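Local coordinates for protein NAD(P)H-FMN oxidoreductase (Bacillus subtilis, PDB 5LVA) that binds flavin mononucleotide and probably serves as an NAD(P)H-dependent flavin reductase, passing electrons from the nicotinamide cofactor to flavin, at residues A7-M12 with P65-S70; R59-F64 with E100-V105. All coordinates share one frame; numbering follows the deposited sequence.

Interaction 1 of 2, residues A7-M12 with P65-S70; sequences AFHPNM and PLYWYS. With FMN (flavin mononucleotide), chain C.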
ATOM      1  N   ALA A   7      -5.073  -2.124   3.396  1.00 20.37           N
ATOM      2  CA  ALA A   7      -5.641  -0.872   2.904  1.00 16.25           C
ATOM      3  C   ALA A   7      -5.764   0.139   4.020  1.00 18.61           C
ATOM      4  O   ALA A   7      -6.286  -0.166   5.080  1.00 19.35           O
ATOM      5  CB  ALA A   7      -6.976  -1.111   2.255  1.00 13.98           C
ATOM      6  N   PHE A   8      -5.262   1.346   3.776  1.00 17.62           N
ATOM      7  CA  PHE A   8      -5.299   2.403   4.773  1.00 16.50           C
ATOM      8  C   PHE A   8      -6.054   3.626   4.266  1.00 19.89           C
ATOM      9  O   PHE A   8      -5.481   4.521   3.652  1.00 23.61           O
ATOM     10  CB  PHE A   8      -3.888   2.817   5.193  1.00 14.28           C
ATOM     11  CG  PHE A   8      -3.112   1.749   5.923  1.00 15.56           C
ATOM     12  CD1 PHE A   8      -2.424   0.772   5.226  1.00 14.47           C
ATOM     13  CD2 PHE A   8      -3.026   1.764   7.302  1.00 15.24           C
ATOM     14  CE1 PHE A   8      -1.689  -0.189   5.885  1.00 14.77           C
ATOM     15  CE2 PHE A   8      -2.290   0.800   7.967  1.00 20.29           C
ATOM     16  CZ  PHE A   8      -1.624  -0.180   7.258  1.00 16.49           C
ATOM     17  N   HIS A   9      -7.344   3.653   4.540  1.00 15.66           N
ATOM     18  CA  HIS A   9      -8.192   4.756   4.182  1.00 16.47           C
ATOM     19  C   HIS A   9      -9.120   5.037   5.357  1.00 20.77           C
ATOM     20  O   HIS A   9      -9.753   4.134   5.874  1.00 21.27           O
ATOM     21  CB  HIS A   9      -8.978   4.436   2.923  1.00 19.12           C
ATOM     22  CG  HIS A   9      -9.676   5.617   2.339  1.00 20.16           C
ATOM     23  ND1 HIS A   9     -10.573   6.380   3.056  1.00 23.06           N
ATOM     24  CD2 HIS A   9      -9.613   6.168   1.110  1.00 18.53           C
ATOM     25  CE1 HIS A   9     -11.029   7.351   2.291  1.00 20.18           C
ATOM     26  NE2 HIS A   9     -10.462   7.247   1.104  1.00 22.26           N
ATOM     27  N   PRO A  10      -9.173   6.292   5.803  1.00 23.00           N
ATOM     28  CA  PRO A  10      -9.927   6.637   7.008  1.00 16.94           C
ATOM     29  C   PRO A  10     -11.403   6.274   6.935  1.00 21.95           C
ATOM     30  O   PRO A  10     -12.013   5.987   7.960  1.00 27.71           O
ATOM     31  CB  PRO A  10      -9.747   8.143   7.099  1.00 19.02           C
ATOM     32  CG  PRO A  10      -8.390   8.374   6.454  1.00 22.20           C
ATOM     33  CD  PRO A  10      -8.356   7.419   5.315  1.00 20.54           C
ATOM     34  N   ASN A  11     -11.967   6.279   5.735  1.00 25.45           N
ATOM     35  CA  ASN A  11     -13.374   5.952   5.556  1.00 18.79           C
ATOM     36  C   ASN A  11     -13.596   5.254   4.235  1.00 24.89           C
ATOM     37  O   ASN A  11     -13.898   5.883   3.228  1.00 25.68           O
ATOM     38  CB  ASN A  11     -14.229   7.207   5.627  1.00 18.39           C
ATOM     39  CG  ASN A  11     -15.704   6.904   5.811  1.00 25.50           C
ATOM     40  OD1 ASN A  11     -16.201   5.846   5.424  1.00 27.36           O
ATOM     41  ND2 ASN A  11     -16.419   7.851   6.391  1.00 27.34           N
ATOM     42  N   MET A  12     -13.459   3.943   4.250  1.00 24.41           N
ATOM     43  CA  MET A  12     -13.595   3.134   3.053  1.00 25.13           C
ATOM     44  C   MET A  12     -15.014   3.108   2.450  1.00 33.65           C
ATOM     45  O   MET A  12     -15.214   2.609   1.346  1.00 37.74           O
ATOM     46  CB  MET A  12     -13.153   1.719   3.384  1.00 30.14           C
ATOM     47  CG  MET A  12     -12.562   0.964   2.258  1.00 32.12           C
ATOM     48  SD  MET A  12     -11.096   1.742   1.610  1.00 26.86           S
ATOM     49  CE  MET A  12     -10.570   0.434   0.526  1.00 24.99           C
ATOM     50  N   PRO A  65      -4.535   6.292  -0.057  1.00 18.51           N
ATOM     51  CA  PRO A  65      -4.502   7.499  -0.874  1.00 15.80           C
ATOM     52  C   PRO A  65      -3.285   8.333  -0.517  1.00 19.32           C
ATOM     53  O   PRO A  65      -2.856   8.314   0.633  1.00 19.27           O
ATOM     54  CB  PRO A  65      -5.791   8.220  -0.489  1.00 14.96           C
ATOM     55  CG  PRO A  65      -6.018   7.812   0.908  1.00 16.07           C
ATOM     56  CD  PRO A  65      -5.585   6.368   0.974  1.00 16.28           C
ATOM     57  N   LEU A  66      -2.740   9.048  -1.493  1.00 18.46           N
ATOM     58  CA  LEU A  66      -1.660   9.975  -1.246  1.00 15.65           C
ATOM     59  C   LEU A  66      -2.176  11.189  -0.508  1.00 19.05           C
ATOM     60  O   LEU A  66      -2.927  11.987  -1.060  1.00 18.32           O
ATOM     61  CB  LEU A  66      -1.006  10.411  -2.555  1.00 18.76           C
ATOM     62  CG  LEU A  66       0.378  11.040  -2.462  1.00 16.49           C
ATOM     63  CD1 LEU A  66       1.363   9.983  -2.025  1.00 18.95           C
ATOM     64  CD2 LEU A  66       0.768  11.631  -3.786  1.00 15.95           C
ATOM     65  N   TYR A  67      -1.753  11.311   0.743  1.00 17.32           N
ATOM     66  CA  TYR A  67      -2.073  12.447   1.580  1.00 15.91           C
ATOM     67  C   TYR A  67      -0.802  13.200   1.888  1.00 18.73           C
ATOM     68  O   TYR A  67       0.095  12.635   2.497  1.00 22.87           O
ATOM     69  CB  TYR A  67      -2.718  12.008   2.893  1.00 17.33           C
ATOM     70  CG  TYR A  67      -4.145  11.542   2.816  1.00 15.58           C
ATOM     71  CD1 TYR A  67      -4.893  11.662   1.648  1.00 19.11           C
ATOM     72  CD2 TYR A  67      -4.754  11.002   3.925  1.00 15.66           C
ATOM     73  CE1 TYR A  67      -6.201  11.242   1.599  1.00 16.25           C
ATOM     74  CE2 TYR A  67      -6.053  10.583   3.883  1.00 20.48           C
ATOM     75  CZ  TYR A  67      -6.783  10.700   2.730  1.00 20.37           C
ATOM     76  OH  TYR A  67      -8.101  10.258   2.741  1.00 25.98           O
ATOM     77  N   TRP A  68      -0.743  14.470   1.499  1.00 18.36           N
ATOM     78  CA  TRP A  68       0.466  15.303   1.619  1.00 17.84           C
ATOM     79  C   TRP A  68       1.736  14.522   1.267  1.00 20.57           C
ATOM     80  O   TRP A  68       2.717  14.503   2.008  1.00 21.64           O
ATOM     81  CB  TRP A  68       0.546  15.931   3.014  1.00 18.65           C
ATOM     82  CG  TRP A  68      -0.547  16.939   3.178  1.00 18.60           C
ATOM     83  CD1 TRP A  68      -1.675  16.811   3.932  1.00 19.30           C
ATOM     84  CD2 TRP A  68      -0.659  18.198   2.502  1.00 19.23           C
ATOM     85  NE1 TRP A  68      -2.469  17.924   3.792  1.00 23.08           N
ATOM     86  CE2 TRP A  68      -1.874  18.787   2.914  1.00 18.65           C
ATOM     87  CE3 TRP A  68       0.152  18.887   1.595  1.00 15.85           C
ATOM     88  CZ2 TRP A  68      -2.289  20.035   2.459  1.00 20.27           C
ATOM     89  CZ3 TRP A  68      -0.261  20.118   1.139  1.00 16.67           C
ATOM     90  CH2 TRP A  68      -1.466  20.686   1.570  1.00 20.55           C
ATOM     91  N   TYR A  69       1.661  13.864   0.112  1.00 20.38           N
ATOM     92  CA  TYR A  69       2.766  13.154  -0.511  1.00 16.51           C
ATOM     93  C   TYR A  69       3.242  12.004   0.355  1.00 17.44           C
ATOM     94  O   TYR A  69       4.292  11.423   0.127  1.00 19.46           O
ATOM     95  CB  TYR A  69       3.888  14.140  -0.841  1.00 15.71           C
ATOM     96  CG  TYR A  69       3.347  15.349  -1.564  1.00 17.16           C
ATOM     97  CD1 TYR A  69       3.050  15.296  -2.917  1.00 14.12           C
ATOM     98  CD2 TYR A  69       3.071  16.531  -0.875  1.00 19.91           C
ATOM     99  CE1 TYR A  69       2.512  16.394  -3.564  1.00 18.59           C
ATOM    100  CE2 TYR A  69       2.548  17.627  -1.514  1.00 16.00           C
ATOM    101  CZ  TYR A  69       2.267  17.554  -2.855  1.00 18.51           C
ATOM    102  OH  TYR A  69       1.748  18.647  -3.488  1.00 22.81           O
ATOM    103  N   SER A  70       2.431  11.660   1.339  1.00 20.52           N
ATOM    104  CA  SER A  70       2.691  10.503   2.175  1.00 20.15           C
ATOM    105  C   SER A  70       1.404   9.676   2.310  1.00 17.19           C
ATOM    106  O   SER A  70       0.518   9.773   1.474  1.00 20.00           O
ATOM    107  CB  SER A  70       3.233  10.949   3.537  1.00 21.21           C
ATOM    108  OG  SER A  70       3.517   9.847   4.375  1.00 21.81           O
TER
HETATM  109  N1  FMN C 201      -3.373  14.271  -3.982  1.00 19.19           N
HETATM  110  C2  FMN C 201      -2.106  14.425  -4.511  1.00 21.14           C
HETATM  111  O2  FMN C 201      -1.905  14.228  -5.705  1.00 24.27           O
HETATM  112  N3  FMN C 201      -1.051  14.788  -3.712  1.00 17.85           N
HETATM  113  C4  FMN C 201      -1.240  15.017  -2.379  1.00 18.25           C
HETATM  114  O4  FMN C 201      -0.268  15.334  -1.704  1.00 17.01           O
HETATM  115  C4A FMN C 201      -2.519  14.871  -1.833  1.00 17.78           C
HETATM  116  N5  FMN C 201      -2.737  15.090  -0.497  1.00 18.71           N
HETATM  117  C5A FMN C 201      -3.990  14.946   0.048  1.00 17.15           C
HETATM  118  C6  FMN C 201      -4.172  15.173   1.404  1.00 16.24           C
HETATM  119  C7  FMN C 201      -5.410  15.025   1.991  1.00 18.12           C
HETATM  120  C7M FMN C 201      -5.568  15.279   3.465  1.00 14.08           C
HETATM  121  C8  FMN C 201      -6.491  14.648   1.192  1.00 20.19           C
HETATM  122  C8M FMN C 201      -7.858  14.472   1.783  1.00 12.95           C
HETATM  123  C9  FMN C 201      -6.306  14.425  -0.167  1.00 16.31           C
HETATM  124  C9A FMN C 201      -5.056  14.561  -0.746  1.00 20.16           C
HETATM  125  N10 FMN C 201      -4.855  14.344  -2.104  1.00 20.82           N
HETATM  126  C10 FMN C 201      -3.585  14.495  -2.640  1.00 19.23           C
HETATM  127  C1' FMN C 201      -5.989  13.887  -2.979  1.00 18.52           C
HETATM  128  C2' FMN C 201      -6.018  12.353  -2.759  1.00 21.32           C
HETATM  129  O2' FMN C 201      -4.781  11.752  -3.129  1.00 20.61           O
HETATM  130  C3' FMN C 201      -7.220  11.602  -3.358  1.00 21.70           C
HETATM  131  O3' FMN C 201      -8.340  12.091  -2.663  1.00 23.26           O
HETATM  132  C4' FMN C 201      -7.076  10.081  -3.162  1.00 18.38           C
HETATM  133  O4' FMN C 201      -5.870   9.676  -3.734  1.00 25.02           O
HETATM  134  C5' FMN C 201      -8.099   9.130  -3.770  1.00 22.15           C
HETATM  135  O5' FMN C 201      -9.274   9.145  -3.005  1.00 26.92           O
HETATM  136  P   FMN C 201     -10.189   7.900  -2.546  1.00 23.20           P
HETATM  137  O1P FMN C 201     -10.484   8.242  -1.132  1.00 20.77           O
HETATM  138  O2P FMN C 201     -11.403   7.870  -3.410  1.00 25.37           O
HETATM  139  O3P FMN C 201      -9.571   6.548  -2.545  1.00 24.37           O

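Interaction 2 of 2, residues R59-F64 with E100-V105; sequences RIVFQF and EFMVAV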
ATOM      1  N   ARG A  59       3.655 -11.721  -0.293  1.00 22.83           N
ATOM      2  CA  ARG A  59       3.750 -10.356  -0.763  1.00 18.94           C
ATOM      3  C   ARG A  59       2.861  -9.456   0.079  1.00 20.92           C
ATOM      4  O   ARG A  59       1.732  -9.803   0.363  1.00 22.92           O
ATOM      5  CB  ARG A  59       3.347 -10.264  -2.231  1.00 18.89           C
ATOM      6  CG  ARG A  59       3.419  -8.857  -2.790  1.00 21.45           C
ATOM      7  CD  ARG A  59       2.848  -8.774  -4.181  1.00 21.00           C
ATOM      8  NE  ARG A  59       3.694  -9.454  -5.146  1.00 25.24           N
ATOM      9  CZ  ARG A  59       3.527  -9.392  -6.460  1.00 29.65           C
ATOM     10  NH1 ARG A  59       2.535  -8.680  -6.972  1.00 27.39           N
ATOM     11  NH2 ARG A  59       4.356 -10.047  -7.264  1.00 29.15           N
ATOM     12  N   ILE A  60       3.373  -8.298   0.474  1.00 23.57           N
ATOM     13  CA  ILE A  60       2.596  -7.342   1.248  1.00 18.96           C
ATOM     14  C   ILE A  60       2.381  -6.045   0.477  1.00 22.31           C
ATOM     15  O   ILE A  60       3.330  -5.417   0.019  1.00 17.06           O
ATOM     16  CB  ILE A  60       3.273  -7.036   2.569  1.00 19.39           C
ATOM     17  CG1 ILE A  60       3.675  -8.346   3.230  1.00 17.87           C
ATOM     18  CG2 ILE A  60       2.340  -6.242   3.461  1.00 16.76           C
ATOM     19  CD1 ILE A  60       4.327  -8.172   4.528  1.00 22.40           C
ATOM     20  N   VAL A  61       1.116  -5.666   0.330  1.00 23.41           N
ATOM     21  CA  VAL A  61       0.731  -4.500  -0.449  1.00 17.01           C
ATOM     22  C   VAL A  61       0.140  -3.431   0.439  1.00 14.85           C
ATOM     23  O   VAL A  61      -0.864  -3.655   1.088  1.00 21.09           O
ATOM     24  CB  VAL A  61      -0.289  -4.868  -1.530  1.00 19.86           C
ATOM     25  CG1 VAL A  61      -0.757  -3.641  -2.258  1.00 16.25           C
ATOM     26  CG2 VAL A  61       0.308  -5.871  -2.499  1.00 20.35           C
ATOM     27  N   PHE A  62       0.767  -2.267   0.472  1.00 17.31           N
ATOM     28  CA  PHE A  62       0.235  -1.146   1.228  1.00 17.49           C
ATOM     29  C   PHE A  62      -0.588  -0.263   0.304  1.00 17.73           C
ATOM     30  O   PHE A  62      -0.050   0.357  -0.609  1.00 18.48           O
ATOM     31  CB  PHE A  62       1.361  -0.354   1.887  1.00 16.44           C
ATOM     32  CG  PHE A  62       2.193  -1.163   2.840  1.00 15.80           C
ATOM     33  CD1 PHE A  62       3.266  -1.915   2.386  1.00 16.64           C
ATOM     34  CD2 PHE A  62       1.897  -1.183   4.189  1.00 16.11           C
ATOM     35  CE1 PHE A  62       4.029  -2.667   3.266  1.00 13.16           C
ATOM     36  CE2 PHE A  62       2.647  -1.936   5.073  1.00 16.45           C
ATOM     37  CZ  PHE A  62       3.721  -2.671   4.611  1.00 12.58           C
ATOM     38  N   GLN A  63      -1.901  -0.238   0.523  1.00 18.87           N
ATOM     39  CA  GLN A  63      -2.809   0.525  -0.317  1.00 15.47           C
ATOM     40  C   GLN A  63      -3.344   1.722   0.438  1.00 17.55           C
ATOM     41  O   GLN A  63      -3.895   1.575   1.516  1.00 18.38           O
ATOM     42  CB  GLN A  63      -3.959  -0.348  -0.802  1.00 17.28           C
ATOM     43  CG  GLN A  63      -4.889   0.350  -1.769  1.00 20.75           C
ATOM     44  CD  GLN A  63      -6.082  -0.493  -2.183  1.00 21.14           C
ATOM     45  OE1 GLN A  63      -6.034  -1.717  -2.187  1.00 27.94           O
ATOM     46  NE2 GLN A  63      -7.159   0.171  -2.551  1.00 24.37           N
ATOM     47  N   PHE A  64      -3.184   2.911  -0.127  1.00 18.97           N
ATOM     48  CA  PHE A  64      -3.633   4.117   0.544  1.00 15.64           C
ATOM     49  C   PHE A  64      -3.779   5.256  -0.432  1.00 15.39           C
ATOM     50  O   PHE A  64      -3.259   5.189  -1.527  1.00 18.52           O
ATOM     51  CB  PHE A  64      -2.664   4.503   1.671  1.00 18.70           C
ATOM     52  CG  PHE A  64      -1.216   4.643   1.243  1.00 18.03           C
ATOM     53  CD1 PHE A  64      -0.362   3.555   1.276  1.00 15.51           C
ATOM     54  CD2 PHE A  64      -0.707   5.873   0.849  1.00 16.09           C
ATOM     55  CE1 PHE A  64       0.944   3.688   0.912  1.00 15.60           C
ATOM     56  CE2 PHE A  64       0.597   6.007   0.485  1.00 13.30           C
ATOM     57  CZ  PHE A  64       1.428   4.917   0.510  1.00 17.69           C
ATOM     58  N   GLU A 100       7.942  -9.962  -0.809  1.00 21.27           N
ATOM     59  CA  GLU A 100       7.774  -8.813  -1.687  1.00 20.28           C
ATOM     60  C   GLU A 100       7.017  -7.692  -0.991  1.00 22.22           C
ATOM     61  O   GLU A 100       6.187  -7.934  -0.119  1.00 24.89           O
ATOM     62  CB  GLU A 100       7.061  -9.223  -2.976  1.00 23.22           C
ATOM     63  CG  GLU A 100       7.919 -10.055  -3.905  1.00 19.68           C
ATOM     64  CD  GLU A 100       7.145 -10.662  -5.069  1.00 27.67           C
ATOM     65  OE1 GLU A 100       5.997 -11.114  -4.869  1.00 21.43           O
ATOM     66  OE2 GLU A 100       7.699 -10.709  -6.187  1.00 31.74           O
ATOM     67  N   PHE A 101       7.315  -6.466  -1.402  1.00 19.66           N
ATOM     68  CA  PHE A 101       6.826  -5.255  -0.769  1.00 18.25           C
ATOM     69  C   PHE A 101       6.380  -4.335  -1.886  1.00 20.35           C
ATOM     70  O   PHE A 101       7.177  -3.972  -2.725  1.00 20.36           O
ATOM     71  CB  PHE A 101       7.947  -4.638   0.072  1.00 20.65           C
ATOM     72  CG  PHE A 101       7.592  -3.360   0.805  1.00 21.33           C
ATOM     73  CD1 PHE A 101       7.202  -2.214   0.128  1.00 19.89           C
ATOM     74  CD2 PHE A 101       7.779  -3.275   2.181  1.00 18.40           C
ATOM     75  CE1 PHE A 101       6.924  -1.052   0.816  1.00 18.47           C
ATOM     76  CE2 PHE A 101       7.517  -2.103   2.873  1.00 13.02           C
ATOM     77  CZ  PHE A 101       7.083  -1.002   2.192  1.00 15.27           C
ATOM     78  N   MET A 102       5.115  -3.956  -1.925  1.00 20.21           N
ATOM     79  CA  MET A 102       4.727  -2.982  -2.922  1.00 19.15           C
ATOM     80  C   MET A 102       3.711  -1.972  -2.389  1.00 20.39           C
ATOM     81  O   MET A 102       3.045  -2.194  -1.386  1.00 18.83           O
ATOM     82  CB  MET A 102       4.216  -3.684  -4.182  1.00 14.43           C
ATOM     83  CG  MET A 102       2.749  -3.969  -4.275  1.00 28.59           C
ATOM     84  SD  MET A 102       2.244  -4.170  -6.008  1.00 26.69           S
ATOM     85  CE  MET A 102       2.366  -2.474  -6.487  1.00 30.93           C
ATOM     86  N   VAL A 103       3.655  -0.831  -3.057  1.00 22.00           N
ATOM     87  CA  VAL A 103       2.775   0.254  -2.680  1.00 19.09           C
ATOM     88  C   VAL A 103       1.741   0.440  -3.766  1.00 16.46           C
ATOM     89  O   VAL A 103       2.073   0.426  -4.930  1.00 18.28           O
ATOM     90  CB  VAL A 103       3.568   1.581  -2.462  1.00 17.01           C
ATOM     91  CG1 VAL A 103       2.620   2.776  -2.319  1.00 15.88           C
ATOM     92  CG2 VAL A 103       4.457   1.462  -1.257  1.00 13.83           C
ATOM     93  N   ALA A 104       0.485   0.605  -3.382  1.00 18.04           N
ATOM     94  CA  ALA A 104      -0.558   0.970  -4.336  1.00 18.82           C
ATOM     95  C   ALA A 104      -1.176   2.270  -3.874  1.00 17.14           C
ATOM     96  O   ALA A 104      -1.828   2.314  -2.853  1.00 20.83           O
ATOM     97  CB  ALA A 104      -1.609  -0.126  -4.455  1.00 16.49           C
ATOM     98  N   VAL A 105      -0.967   3.336  -4.623  1.00 16.23           N
ATOM     99  CA  VAL A 105      -1.305   4.651  -4.123  1.00 16.01           C
ATOM    100  C   VAL A 105      -2.082   5.432  -5.168  1.00 18.98           C
ATOM    101  O   VAL A 105      -1.824   5.345  -6.362  1.00 16.90           O
ATOM    102  CB  VAL A 105      -0.024   5.421  -3.688  1.00 20.37           C
ATOM    103  CG1 VAL A 105       0.944   5.581  -4.851  1.00 20.03           C
ATOM    104  CG2 VAL A 105      -0.363   6.765  -3.096  1.00 20.34           C
TER

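Interaction 1 of 2, residues A7-M12 with P65-S70
P65 brings its ring against the loop that follows the first strand: CD lies 3.3 Å from the carbonyl O of F8, and CG is 4.0 Å from CD2 of the H9 imidazole, which it meets obliquely. On the flavin side its CB packs against C4' of the ribityl chain. The H9 ring gets there because CG stands anti to the backbone N (chi1 -169°), which sends NE2 to a hydrogen bond, modelled doubtfully short, with phosphate O1P of the FMN. Its other nitrogen, ND1, accepts N11 N at 3.0 Å, with the donor in the ring plane; together the two bonds would hold the ring's rotation.

At L66 the backbone O takes a hydrogen bond from the ribityl hydroxyl O2', while CD2 sits under the pyrimidine side of the flavin at N3. Y67 then reaches back to the first loop. Its hydroxyl OH lies over one face of the H9 imidazole and 3.8 Å from CD of P10, and P10 CG meets the tyrosine ring at its edge. The same ring lies against one face of the flavin's dimethylbenzene end, CD1 approaching C8 to 3.4 Å. From Y67 to S70 the chain makes a type I' turn, which points W68 N at flavin N5 (2.9 Å) and lets Y69 N make a weak bond to O4. The indole of W68 has flavin C6 over one face, and flavin O4 lies over the centre of the Y69 ring, 3.3 Å above its plane.

Thus the loops after strands 3-7 and 59-65 meet at the C-terminal ends of the parallel strands, with H9 and P65 packed on N18 of helix 17-23, F8 reaching helix 73-82, and P65 also touching S106 of strand 100-106.

Interaction 2 of 2, residues R59-F64 with E100-V105
R59 and E100 form a salt bridge, side-on, with two guanidinium nitrogens on a single carboxylate oxygen: NE reaches OE1 at 2.9 Å and NH2 reaches the same OE1 at 3.1 Å. OE1 lies in the guanidinium plane, yet both N-H groups come to it from one face of the carboxylate, whose plane is turned 60° from that of the arginine. A bend at chi3 (-70°) in an otherwise extended arginine chain swings NE and NH2 onto the acid. NH2 has a further acceptor in the backbone O of K172. With an alanine here in place of the arginine, the E100 carboxylate would probably lose its counter-charge and K172 O a donor.

Further along the strands the backbones satisfy each other in an unbroken parallel ladder. E100 O accepts from I60 N, I60 O takes M102 N, and M102 O takes F62 N; next, F62 O receives A104 N at 2.8 Å and A104 O receives F64 N. The other edge of strand 59-64 is also bonded: R59 pairs with K2 and L4, V61 with L4 and L6, and Q63 with L6. Q63 has its buried amide answered as well, OE1 by the hydroxyl of Y166 and NE2 by OD1 of N18.

The side-chain packing beyond these bonds is apolar. V61 CG2 lies alongside M102 CG at 3.6 Å. On the opposite face of the sheet F62 sets CE1 over one face of the F101 ring, the two ring planes 39° apart, while F64 CZ touches V103 CG1 and its CE2 touches V105 CG2 (3.8 Å).

Strand 59-65, helix 73-82 and strand 100-106 form a beta-alpha-beta crossover, here pairing the central strand 59-65 with its neighbour 100-106 in the five-stranded parallel sheet of the flavodoxin-like fold.

Interaction 2 is part of the sheet from whose C-terminal end interaction 1 emerges: strand 59-65 runs directly into the loop 65-70. Their centres are about 13 Å apart, and the two meet through F8 N, which probably hydrogen-bonds Q63 O at 2.7 Å, and through F8 O, 3.4 Å from F64 CB. V105 CG2 packs 3.7 Å from L66 N, and F64 CE2 lies 3.9 Å from S70 O. The FMN is touched directly by interaction 1, whereas in interaction 2 the V105 side chain stays about 6 Å from it. Q63, bonded to the FMN-binding N18, gives the strand pair a second-shell link to the flavin pocket.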